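PDB 3OZY: putative mandelate racemase from Bordetella bronchiseptica, which is of unknown function but belongs to the magnesium-dependent enolase superfamily, binds m-xylarate and probably acts on a sugar acid. Local coordinates for residues A[313-317]-A[355-361]; A[136-141]-A[348-354]; A[307-312]-A[337-342]; A[34-38]-A[49-53]. One frame throughout, in Å; residues are numbered along the deposited sequence.

Interaction 1: A[313-317]-A[355-361]; sequences AANLH and PPQGPGL
The carbonyl oxygen of Leu361 takes the N-H of His317: NE2 to O is 2.8 Å and the bond is nearly straight, 167° at the hydrogen. The ring points its N-H at the oxygen in its own plane, but the oxygen is approached from above its carbonyl plane (53° out), not along a lone pair. With chi1 at -78°, CG of His317 stands anti to the carbonyl carbon, and the ring leaves helix 309-321 to reach into the curve of 355-361. CE1 lies 3.5 Å from the O of Gly360, and the O of Pro356 is also close. The second ring nitrogen, ND1, accepts from the backbone N of Tyr127; both nitrogens are therefore engaged, which fixes the rotation of the ring. Histidine suits this buried place because one flat group can serve two separate stretches of backbone.

Apolar groups fill in around it. The CD2 branch of Leu361 lies against the helix backbone, 3.7 Å from CA of Ala314, where small alanines let the loop come close. Leu316 crosses Pro355 at about a right angle, its CD2 3.7 Å from CA of the proline. Pro356 sets its CG 4.2 Å from CB of Ala313 and its CD near NE2 of His317. Gly360, at positive phi, turns the chain just before Leu361, whose N is bonded to Asp116. Helices 102-122 and 126-129, from the N-terminal family region, pack here on helix 309-321 and the loop, parts of the beta-alpha barrel of the enolase superfamily.

Interaction 2: A[136-141]-A[348-354]; sequences TRGVRA and LENGLVQ
Val139 and Val353 face each other across a hydrogen-bonded antiparallel pair, each N giving its hydrogen to the other's O at 2.8 Å. Both beta-branched side chains turn to the buried face, where CB of Val139 is 4.2 Å from CG2 of Val353 and Leu316 of helix 309-321 covers them. Ala141 adds its CB to that face, 4.2 Å from CG1 of Val353; its N-H reaches Gly351 O almost straight, at 171°. Gly138 and Leu352 are as tightly set. Gly138 has phi +128° and its CA lies 3.4 Å from Val353 O; a residue without a side chain suits both. Leu352, its CG anti to the carbonyl carbon (chi1 -45°), spreads its methyls along the partner chain: CD1 lies 3.5 Å from Arg137 O, and CD2 lies 3.6 Å from Arg140 N.

Strand 139-146 belongs to the beta-alpha barrel and pairs in parallel with strands 169-173 and 328-331, so the short strand 352-353 is an antiparallel addition, brought in by a type I' turn from Glu349 to Leu352. Asn350 and Gly351 take the positive phi values of that turn, which asparagine and glycine tolerate well.

The open side holds this exposed turn and the outward-running ends of Arg137 and Arg140; the extended Arg140 has its NE hydrogen-bonded to Thr168 OG1. Gln354 bends back over Gly138, with OE1 bonded to Lys133. Toward the turn, a water donates to both Ala141 O and Gly351 O, the latter at 2.7 Å.

Interaction 3: A[307-312]-A[337-342]; sequences NDIITV and LMTRLA
Ile309 and Met338 interlock where helix 309-321 of the beta-alpha barrel begins, beside the loop that follows strand 328-331. The helix starts with an N-cap: Asp308 OD1 accepts from Thr311 N at 2.9 Å, and more weakly from Ile310 N, while OD2 turns to Ser51. Aspartate suits the place, its short carboxylate satisfying N-H groups left without helical acceptors. Ile309 N, another of the first-turn amides, instead donates to Leu337 O at 3.1 Å, from above the carbonyl plane.

The side chain of Ile309 carries most of the packing. Its CB lies 3.4 Å from that same Leu337 O. CG2 meets Ala342 CB at 3.9 Å and, roughly at right angles to that, Leu341 CD2 at 4.1 Å, the small alanine allowing the close approach. The longer branch, with CG1 anti to the backbone N (chi1 -162°), carries CD1 to the O and CE of Met338. An unbranched methionine can bend at chi2 and chi3, and so folds over the helix start. Its sulfur rests 3.7 Å from Asp308 C, and the CE methyl ends 4.0 Å from Val312 CG2.

Interaction 4: A[34-38]-A[49-53]; sequences QMILV and VGSPS
The beta hairpin of strands 32-42 and 48-50, part of the three-stranded antiparallel sheet of the enolase-superfamily N-terminal region, is joined here by Val38 and Gly50. They form a hydrogen-bonded pair: Val38 N donates to Gly50 O at 2.8 Å, and Gly50 N returns a longer bond to Val38 O at 3.1 Å. Both donors lie off the plane of the carbonyl they meet. The Val38 oxygen also receives a CA-H contact from Val49, whose CB packs 4.0 Å from Leu37 CD1. The branched CB of Val38 and of Val49 suits the extended strand.

After Gly50 the second chain leaves the strand, and side chains and a water take over the pairing. Pro52, which has no N-H to offer, lays its ring across Ile36 at about a right angle, with CD 3.8 Å from Ile36 CB; Val38 CG2 touches the same CD. On the other side of the strand, Met35 extends to chi2 and then bends at chi3 (-69°), placing its CE methyl 3.8 Å from Ser51 CB.

Ser51 is the polar pivot. Its OG accepts from Ser53 N in an ST turn and is also bonded to OD2 of Asp308. Serine suits the place because its short hydroxyl can serve backbone, carboxylate and a bound water together. One water ties strand 32-42 to the chain that continues from strand 48-50: it accepts from Ile36 N and donates to Ser51 OG and, at 2.7 Å, to Ser53 O.

Helix 309-321 runs through the set: interaction 3 holds its first turn and interaction 1 its middle, and interactions 1 and 2 share the packing of Leu316. Interactions 1, 3 and 4 are buried, while interaction 2 is partly open. Backbone pairing dominates interactions 2 and 4, one beside barrel strand 139-146 and the other in the N-terminal sheet; interaction 1 relies on a histidine and interaction 3 on a helix cap with apolar packing. Interactions 3 and 4 meet across the two family regions through polar and apolar contacts, such as Ile310 with Leu37. Interactions 2 and 4 are far apart, about 25 Å between centres.

Interaction 1: A[313-317]-A[355-361]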
loop_
_atom_site.group_PDB
_atom_site.type_symbol
_atom_site.label_atom_id
_atom_site.label_comp_id
_atom_site.label_asym_id
_atom_site.label_seq_id
_atom_site.Cartn_x
_atom_site.Cartn_y
_atom_site.Cartn_z
ATOM N N ALA A 313 10.961 1.307 -21.375
ATOM C CA ALA A 313 11.085 2.563 -22.101
ATOM C C ALA A 313 10.835 3.786 -21.226
ATOM O O ALA A 313 11.559 4.773 -21.327
ATOM C CB ALA A 313 10.162 2.588 -23.324
ATOM N N ALA A 314 9.806 3.733 -20.385
ATOM C CA ALA A 314 9.464 4.884 -19.546
ATOM C C ALA A 314 10.648 5.244 -18.660
ATOM O O ALA A 314 11.038 6.411 -18.572
ATOM C CB ALA A 314 8.235 4.597 -18.699
ATOM N N ASN A 315 11.215 4.247 -17.986
ATOM C CA ASN A 315 12.398 4.500 -17.167
ATOM C C ASN A 315 13.604 4.954 -17.984
ATOM O O ASN A 315 14.373 5.801 -17.539
ATOM C CB ASN A 315 12.752 3.277 -16.321
ATOM C CG ASN A 315 11.805 3.087 -15.166
ATOM O OD1 ASN A 315 11.814 3.866 -14.214
ATOM N ND2 ASN A 315 10.965 2.055 -15.244
ATOM N N LEU A 316 13.778 4.398 -19.180
ATOM C CA LEU A 316 14.951 4.727 -19.979
ATOM C C LEU A 316 14.987 6.202 -20.392
ATOM O O LEU A 316 16.060 6.804 -20.439
ATOM C CB LEU A 316 15.029 3.813 -21.198
ATOM C CG LEU A 316 16.304 3.940 -22.022
ATOM C CD1 LEU A 316 17.547 3.819 -21.136
ATOM C CD2 LEU A 316 16.298 2.878 -23.114
ATOM N N HIS A 317 13.832 6.781 -20.709
ATOM C CA HIS A 317 13.797 8.213 -21.002
ATOM C C HIS A 317 14.355 9.011 -19.831
ATOM O O HIS A 317 15.147 9.942 -20.010
ATOM C CB HIS A 317 12.370 8.677 -21.321
ATOM C CG HIS A 317 11.929 8.336 -22.707
ATOM N ND1 HIS A 317 12.208 9.142 -23.789
ATOM C CD2 HIS A 317 11.257 7.266 -23.194
ATOM C CE1 HIS A 317 11.713 8.587 -24.885
ATOM N NE2 HIS A 317 11.135 7.447 -24.550
ATOM N N PRO A 355 17.668 5.508 -25.750
ATOM C CA PRO A 355 16.215 5.599 -25.599
ATOM C C PRO A 355 15.530 5.612 -26.965
ATOM O O PRO A 355 16.161 5.981 -27.953
ATOM C CB PRO A 355 16.018 6.947 -24.887
ATOM C CG PRO A 355 17.248 7.727 -25.193
ATOM C CD PRO A 355 18.359 6.715 -25.261
ATOM N N PRO A 356 14.257 5.196 -27.020
ATOM C CA PRO A 356 13.482 5.296 -28.261
ATOM C C PRO A 356 13.457 6.741 -28.748
ATOM O O PRO A 356 13.442 7.671 -27.938
ATOM C CB PRO A 356 12.079 4.852 -27.832
ATOM C CG PRO A 356 12.292 4.034 -26.592
ATOM C CD PRO A 356 13.449 4.689 -25.898
ATOM N N GLN A 357 13.437 6.931 -30.064
ATOM C CA GLN A 357 13.616 8.260 -30.636
ATOM C C GLN A 357 12.343 8.941 -31.143
ATOM O O GLN A 357 12.365 10.121 -31.490
ATOM C CB GLN A 357 14.679 8.218 -31.735
ATOM C CG GLN A 357 16.071 7.911 -31.194
ATOM C CD GLN A 357 16.491 8.893 -30.111
ATOM O OE1 GLN A 357 16.208 10.087 -30.209
ATOM N NE2 GLN A 357 17.164 8.393 -29.070
ATOM N N GLY A 358 11.239 8.208 -31.182
ATOM C CA GLY A 358 9.982 8.780 -31.634
ATOM C C GLY A 358 9.326 9.672 -30.591
ATOM O O GLY A 358 9.874 9.902 -29.510
ATOM N N PRO A 359 8.139 10.194 -30.907
ATOM C CA PRO A 359 7.414 11.053 -29.964
ATOM C C PRO A 359 6.899 10.280 -28.754
ATOM O O PRO A 359 6.577 9.099 -28.862
ATOM C CB PRO A 359 6.226 11.567 -30.787
ATOM C CG PRO A 359 6.569 11.284 -32.211
ATOM C CD PRO A 359 7.456 10.085 -32.206
ATOM N N GLY A 360 6.802 10.953 -27.612
ATOM C CA GLY A 360 6.314 10.320 -26.398
ATOM C C GLY A 360 7.272 9.232 -25.941
ATOM O O GLY A 360 8.494 9.439 -25.882
ATOM N N LEU A 361 6.733 8.055 -25.635
ATOM C CA LEU A 361 7.583 6.915 -25.302
ATOM C C LEU A 361 8.462 6.524 -26.489
ATOM O O LEU A 361 9.509 5.915 -26.316
ATOM C CB LEU A 361 6.754 5.724 -24.821
ATOM C CG LEU A 361 6.134 5.877 -23.428
ATOM C CD1 LEU A 361 5.020 4.865 -23.240
ATOM C CD2 LEU A 361 7.211 5.709 -22.352
#

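Interaction 2: A[136-141]-A[348-354]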
loop_
_atom_site.group_PDB
_atom_site.type_symbol
_atom_site.label_atom_id
_atom_site.label_comp_id
_atom_site.label_asym_id
_atom_site.label_seq_id
_atom_site.Cartn_x
_atom_site.Cartn_y
_atom_site.Cartn_z
ATOM N N THR A 136 24.672 11.213 -23.358
ATOM C CA THR A 136 24.530 11.463 -24.790
ATOM C C THR A 136 24.964 10.284 -25.668
ATOM O O THR A 136 24.417 10.091 -26.755
ATOM C CB THR A 136 25.295 12.738 -25.227
ATOM O OG1 THR A 136 26.692 12.586 -24.955
ATOM C CG2 THR A 136 24.775 13.969 -24.483
ATOM N N ARG A 137 25.931 9.501 -25.195
ATOM C CA ARG A 137 26.449 8.374 -25.973
ATOM C C ARG A 137 25.622 7.102 -25.794
ATOM O O ARG A 137 25.799 6.129 -26.530
ATOM C CB ARG A 137 27.898 8.078 -25.587
ATOM C CG ARG A 137 28.846 9.257 -25.738
ATOM C CD ARG A 137 29.100 9.591 -27.196
ATOM N NE ARG A 137 30.052 10.689 -27.340
ATOM C CZ ARG A 137 29.710 11.973 -27.366
ATOM N NH1 ARG A 137 28.434 12.326 -27.260
ATOM N NH2 ARG A 137 30.645 12.905 -27.500
ATOM N N GLY A 138 24.731 7.105 -24.808
ATOM C CA GLY A 138 23.948 5.927 -24.485
ATOM C C GLY A 138 24.034 5.564 -23.015
ATOM O O GLY A 138 24.836 6.132 -22.276
ATOM N N VAL A 139 23.218 4.593 -22.623
ATOM C CA VAL A 139 23.011 4.225 -21.232
ATOM C C VAL A 139 23.510 2.801 -20.966
ATOM O O VAL A 139 23.056 1.852 -21.602
ATOM C CB VAL A 139 21.504 4.326 -20.897
ATOM C CG1 VAL A 139 21.192 3.728 -19.525
ATOM C CG2 VAL A 139 21.036 5.777 -20.984
ATOM N N ARG A 140 24.442 2.653 -20.029
ATOM C CA ARG A 140 24.961 1.328 -19.697
ATOM C C ARG A 140 23.885 0.439 -19.073
ATOM O O ARG A 140 23.254 0.822 -18.075
ATOM C CB ARG A 140 26.149 1.441 -18.746
ATOM C CG ARG A 140 26.760 0.096 -18.420
ATOM C CD ARG A 140 27.587 0.175 -17.167
ATOM N NE ARG A 140 28.526 -0.935 -17.079
ATOM C CZ ARG A 140 29.448 -1.038 -16.139
ATOM N NH1 ARG A 140 29.542 -0.091 -15.212
ATOM N NH2 ARG A 140 30.277 -2.076 -16.122
ATOM N N ALA A 141 23.678 -0.735 -19.666
ATOM C CA ALA A 141 22.643 -1.670 -19.225
ATOM C C ALA A 141 23.233 -2.870 -18.496
ATOM O O ALA A 141 24.422 -3.193 -18.642
ATOM C CB ALA A 141 21.813 -2.153 -20.414
ATOM N N LEU A 348 22.467 -3.293 -28.146
ATOM C CA LEU A 348 23.655 -2.908 -27.386
ATOM C C LEU A 348 24.799 -2.474 -28.282
ATOM O O LEU A 348 25.162 -3.174 -29.224
ATOM C CB LEU A 348 24.142 -4.060 -26.503
ATOM C CG LEU A 348 23.326 -4.431 -25.269
ATOM C CD1 LEU A 348 23.839 -5.720 -24.642
ATOM C CD2 LEU A 348 23.306 -3.301 -24.233
ATOM N N GLU A 349 25.369 -1.318 -27.970
ATOM C CA GLU A 349 26.599 -0.850 -28.597
ATOM C C GLU A 349 27.591 -0.484 -27.508
ATOM O O GLU A 349 27.366 0.457 -26.747
ATOM C CB GLU A 349 26.324 0.372 -29.471
ATOM C CG GLU A 349 25.532 0.062 -30.729
ATOM C CD GLU A 349 26.340 -0.730 -31.739
ATOM O OE1 GLU A 349 27.349 -0.192 -32.245
ATOM O OE2 GLU A 349 25.967 -1.887 -32.030
ATOM N N ASN A 350 28.688 -1.230 -27.434
ATOM C CA ASN A 350 29.669 -1.025 -26.378
ATOM C C ASN A 350 28.997 -1.045 -25.010
ATOM O O ASN A 350 29.366 -0.288 -24.115
ATOM C CB ASN A 350 30.414 0.293 -26.582
ATOM C CG ASN A 350 31.177 0.332 -27.893
ATOM O OD1 ASN A 350 31.998 -0.542 -28.172
ATOM N ND2 ASN A 350 30.909 1.349 -28.704
ATOM N N GLY A 351 28.008 -1.922 -24.867
ATOM C CA GLY A 351 27.331 -2.124 -23.596
ATOM C C GLY A 351 26.225 -1.129 -23.294
ATOM O O GLY A 351 25.608 -1.199 -22.224
ATOM N N LEU A 352 25.959 -0.221 -24.233
ATOM C CA LEU A 352 25.001 0.866 -24.029
ATOM C C LEU A 352 23.738 0.694 -24.860
ATOM O O LEU A 352 23.787 0.177 -25.981
ATOM C CB LEU A 352 25.632 2.202 -24.405
ATOM C CG LEU A 352 27.041 2.497 -23.909
ATOM C CD1 LEU A 352 27.422 3.907 -24.351
ATOM C CD2 LEU A 352 27.156 2.350 -22.391
ATOM N N VAL A 353 22.608 1.148 -24.317
ATOM C CA VAL A 353 21.364 1.250 -25.076
ATOM C C VAL A 353 21.010 2.727 -25.268
ATOM O O VAL A 353 21.479 3.591 -24.528
ATOM C CB VAL A 353 20.186 0.519 -24.378
ATOM C CG1 VAL A 353 20.477 -0.972 -24.242
ATOM C CG2 VAL A 353 19.910 1.125 -23.010
ATOM N N GLN A 354 20.185 3.011 -26.269
ATOM C CA GLN A 354 19.696 4.369 -26.489
ATOM C C GLN A 354 18.193 4.397 -26.282
ATOM O O GLN A 354 17.504 3.428 -26.599
ATOM C CB GLN A 354 20.025 4.849 -27.906
ATOM C CG GLN A 354 21.516 5.070 -28.180
ATOM C CD GLN A 354 22.069 6.333 -27.538
ATOM O OE1 GLN A 354 21.346 7.087 -26.877
ATOM N NE2 GLN A 354 23.361 6.571 -27.732
HETATM O O HOH W 1 26.358 -3.027 -20.437
#

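Interaction 3: A[307-312]-A[337-342]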
loop_
_atom_site.group_PDB
_atom_site.type_symbol
_atom_site.label_atom_id
_atom_site.label_comp_id
_atom_site.label_asym_id
_atom_site.label_seq_id
_atom_site.Cartn_x
_atom_site.Cartn_y
_atom_site.Cartn_z
ATOM N N ASN A 307 9.242 -5.522 -16.154
ATOM C CA ASN A 307 7.921 -6.115 -16.404
ATOM C C ASN A 307 7.621 -6.223 -17.889
ATOM O O ASN A 307 7.214 -7.280 -18.361
ATOM C CB ASN A 307 6.769 -5.377 -15.718
ATOM C CG ASN A 307 5.499 -6.209 -15.706
ATOM O OD1 ASN A 307 5.406 -7.180 -14.965
ATOM N ND2 ASN A 307 4.537 -5.861 -16.561
ATOM N N ASP A 308 7.794 -5.131 -18.623
ATOM C CA ASP A 308 7.460 -5.121 -20.048
ATOM C C ASP A 308 8.215 -3.992 -20.745
ATOM O O ASP A 308 8.900 -3.206 -20.095
ATOM C CB ASP A 308 5.947 -4.984 -20.233
ATOM C CG ASP A 308 5.401 -3.723 -19.581
ATOM O OD1 ASP A 308 5.719 -2.631 -20.095
ATOM O OD2 ASP A 308 4.674 -3.823 -18.574
ATOM N N ILE A 309 8.099 -3.900 -22.064
ATOM C CA ILE A 309 8.897 -2.930 -22.795
ATOM C C ILE A 309 8.473 -1.485 -22.504
ATOM O O ILE A 309 9.264 -0.559 -22.663
ATOM C CB ILE A 309 8.893 -3.217 -24.316
ATOM C CG1 ILE A 309 10.059 -2.503 -25.012
ATOM C CG2 ILE A 309 7.559 -2.829 -24.930
ATOM C CD1 ILE A 309 11.424 -3.013 -24.619
ATOM N N ILE A 310 7.227 -1.292 -22.086
ATOM C CA ILE A 310 6.775 0.048 -21.731
ATOM C C ILE A 310 7.402 0.492 -20.418
ATOM O O ILE A 310 7.880 1.622 -20.310
ATOM C CB ILE A 310 5.249 0.133 -21.647
ATOM C CG1 ILE A 310 4.644 -0.247 -23.002
ATOM C CG2 ILE A 310 4.811 1.534 -21.195
ATOM C CD1 ILE A 310 3.170 0.042 -23.110
ATOM N N THR A 311 7.441 -0.396 -19.430
ATOM C CA THR A 311 8.089 -0.012 -18.178
ATOM C C THR A 311 9.576 0.242 -18.405
ATOM O O THR A 311 10.157 1.152 -17.819
ATOM C CB THR A 311 7.838 -1.030 -17.014
ATOM O OG1 THR A 311 8.472 -2.291 -17.274
ATOM C CG2 THR A 311 6.357 -1.280 -16.814
ATOM N N VAL A 312 10.195 -0.557 -19.266
ATOM C CA VAL A 312 11.575 -0.314 -19.652
ATOM C C VAL A 312 11.744 1.050 -20.332
ATOM O O VAL A 312 12.576 1.864 -19.915
ATOM C CB VAL A 312 12.105 -1.466 -20.534
ATOM C CG1 VAL A 312 13.433 -1.094 -21.213
ATOM C CG2 VAL A 312 12.252 -2.719 -19.685
ATOM N N LEU A 337 6.441 -9.692 -23.913
ATOM C CA LEU A 337 6.162 -8.272 -23.726
ATOM C C LEU A 337 7.404 -7.397 -23.911
ATOM O O LEU A 337 7.293 -6.170 -24.019
ATOM C CB LEU A 337 5.507 -8.020 -22.369
ATOM C CG LEU A 337 4.226 -8.815 -22.120
ATOM C CD1 LEU A 337 3.784 -8.612 -20.679
ATOM C CD2 LEU A 337 3.113 -8.447 -23.107
ATOM N N MET A 338 8.576 -8.033 -23.964
ATOM C CA MET A 338 9.833 -7.334 -24.240
ATOM C C MET A 338 10.212 -7.357 -25.717
ATOM O O MET A 338 11.115 -6.632 -26.142
ATOM C CB MET A 338 10.982 -7.953 -23.445
ATOM C CG MET A 338 10.976 -7.594 -21.969
ATOM S SD MET A 338 11.284 -5.843 -21.655
ATOM C CE MET A 338 12.998 -5.724 -22.173
ATOM N N THR A 339 9.555 -8.203 -26.499
ATOM C CA THR A 339 9.981 -8.406 -27.885
ATOM C C THR A 339 8.904 -8.107 -28.918
ATOM O O THR A 339 9.208 -7.617 -30.003
ATOM C CB THR A 339 10.460 -9.857 -28.124
ATOM O OG1 THR A 339 9.406 -10.766 -27.790
ATOM C CG2 THR A 339 11.691 -10.176 -27.280
ATOM N N ARG A 340 7.651 -8.401 -28.592
ATOM C CA ARG A 340 6.591 -8.392 -29.604
ATOM C C ARG A 340 5.494 -7.349 -29.406
ATOM O O ARG A 340 4.630 -7.170 -30.269
ATOM C CB ARG A 340 5.975 -9.789 -29.719
ATOM C CG ARG A 340 6.920 -10.813 -30.333
ATOM C CD ARG A 340 6.430 -12.243 -30.126
ATOM N NE ARG A 340 5.113 -12.463 -30.714
ATOM C CZ ARG A 340 4.354 -13.527 -30.469
ATOM N NH1 ARG A 340 4.782 -14.474 -29.646
ATOM N NH2 ARG A 340 3.164 -13.641 -31.045
ATOM N N LEU A 341 5.516 -6.654 -28.275
ATOM C CA LEU A 341 4.497 -5.649 -28.004
ATOM C C LEU A 341 4.723 -4.372 -28.803
ATOM O O LEU A 341 3.766 -3.746 -29.268
ATOM C CB LEU A 341 4.459 -5.320 -26.509
ATOM C CG LEU A 341 3.463 -4.239 -26.094
ATOM C CD1 LEU A 341 2.037 -4.646 -26.436
ATOM C CD2 LEU A 341 3.596 -3.944 -24.607
ATOM N N ALA A 342 5.983 -3.980 -28.951
ATOM C CA ALA A 342 6.303 -2.705 -29.581
ATOM C C ALA A 342 7.524 -2.779 -30.486
ATOM O O ALA A 342 8.294 -3.731 -30.435
ATOM C CB ALA A 342 6.504 -1.633 -28.517
#

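Interaction 4: A[34-38]-A[49-53]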
loop_
_atom_site.group_PDB
_atom_site.type_symbol
_atom_site.label_atom_id
_atom_site.label_comp_id
_atom_site.label_asym_id
_atom_site.label_seq_id
_atom_site.Cartn_x
_atom_site.Cartn_y
_atom_site.Cartn_z
ATOM N N GLN A 34 2.745 -10.946 -17.753
ATOM C CA GLN A 34 1.499 -10.216 -17.919
ATOM C C GLN A 34 1.713 -8.719 -17.764
ATOM O O GLN A 34 2.746 -8.268 -17.258
ATOM C CB GLN A 34 0.478 -10.689 -16.880
ATOM C CG GLN A 34 0.238 -12.197 -16.926
ATOM C CD GLN A 34 -0.918 -12.660 -16.054
ATOM O OE1 GLN A 34 -1.244 -12.053 -15.029
ATOM N NE2 GLN A 34 -1.542 -13.757 -16.457
ATOM N N MET A 35 0.712 -7.957 -18.189
ATOM C CA MET A 35 0.714 -6.514 -17.984
ATOM C C MET A 35 -0.673 -5.965 -18.221
ATOM O O MET A 35 -1.541 -6.628 -18.805
ATOM C CB MET A 35 1.671 -5.821 -18.957
ATOM C CG MET A 35 1.187 -5.840 -20.409
ATOM S SD MET A 35 2.320 -5.046 -21.567
ATOM C CE MET A 35 2.150 -3.336 -21.055
ATOM N N ILE A 36 -0.877 -4.748 -17.736
ATOM C CA ILE A 36 -1.943 -3.892 -18.222
ATOM C C ILE A 36 -1.339 -2.885 -19.186
ATOM O O ILE A 36 -0.363 -2.211 -18.858
ATOM C CB ILE A 36 -2.588 -3.093 -17.073
ATOM C CG1 ILE A 36 -3.425 -4.000 -16.177
ATOM C CG2 ILE A 36 -3.432 -1.942 -17.627
ATOM C CD1 ILE A 36 -4.708 -4.509 -16.825
ATOM N N LEU A 37 -1.919 -2.784 -20.379
ATOM C CA LEU A 37 -1.604 -1.705 -21.297
ATOM C C LEU A 37 -2.633 -0.605 -21.078
ATOM O O LEU A 37 -3.811 -0.780 -21.398
ATOM C CB LEU A 37 -1.638 -2.197 -22.752
ATOM C CG LEU A 37 -1.403 -1.122 -23.813
ATOM C CD1 LEU A 37 -0.020 -0.530 -23.688
ATOM C CD2 LEU A 37 -1.610 -1.688 -25.221
ATOM N N VAL A 38 -2.196 0.506 -20.491
ATOM C CA VAL A 38 -3.077 1.643 -20.270
ATOM C C VAL A 38 -3.204 2.427 -21.564
ATOM O O VAL A 38 -2.222 2.609 -22.282
ATOM C CB VAL A 38 -2.518 2.569 -19.169
ATOM C CG1 VAL A 38 -3.433 3.786 -18.962
ATOM C CG2 VAL A 38 -2.341 1.791 -17.867
ATOM N N VAL A 49 -0.138 5.834 -24.060
ATOM C CA VAL A 49 -0.154 4.500 -23.461
ATOM C C VAL A 49 0.848 4.392 -22.313
ATOM O O VAL A 49 1.808 5.169 -22.223
ATOM C CB VAL A 49 0.125 3.372 -24.494
ATOM C CG1 VAL A 49 -0.933 3.369 -25.595
ATOM C CG2 VAL A 49 1.520 3.498 -25.084
ATOM N N GLY A 50 0.606 3.423 -21.436
ATOM C CA GLY A 50 1.459 3.217 -20.278
ATOM C C GLY A 50 1.316 1.815 -19.726
ATOM O O GLY A 50 0.574 0.991 -20.262
ATOM N N SER A 51 2.041 1.539 -18.645
ATOM C CA SER A 51 1.970 0.250 -17.956
ATOM C C SER A 51 2.229 0.471 -16.476
ATOM O O SER A 51 3.172 1.180 -16.123
ATOM C CB SER A 51 3.039 -0.709 -18.483
ATOM O OG SER A 51 3.129 -1.849 -17.639
ATOM N N PRO A 52 1.414 -0.149 -15.608
ATOM C CA PRO A 52 1.601 -0.108 -14.148
ATOM C C PRO A 52 2.431 -1.281 -13.616
ATOM O O PRO A 52 2.307 -1.637 -12.443
ATOM C CB PRO A 52 0.171 -0.236 -13.627
ATOM C CG PRO A 52 -0.454 -1.183 -14.644
ATOM C CD PRO A 52 0.105 -0.725 -15.972
ATOM N N SER A 53 3.253 -1.871 -14.482
ATOM C CA SER A 53 4.185 -2.919 -14.085
ATOM C C SER A 53 3.471 -4.192 -13.611
ATOM O O SER A 53 2.304 -4.443 -13.936
ATOM C CB SER A 53 5.153 -2.372 -13.026
ATOM O OG SER A 53 6.208 -3.277 -12.744
HETATM O O HOH W 2 1.343 -3.673 -16.371
#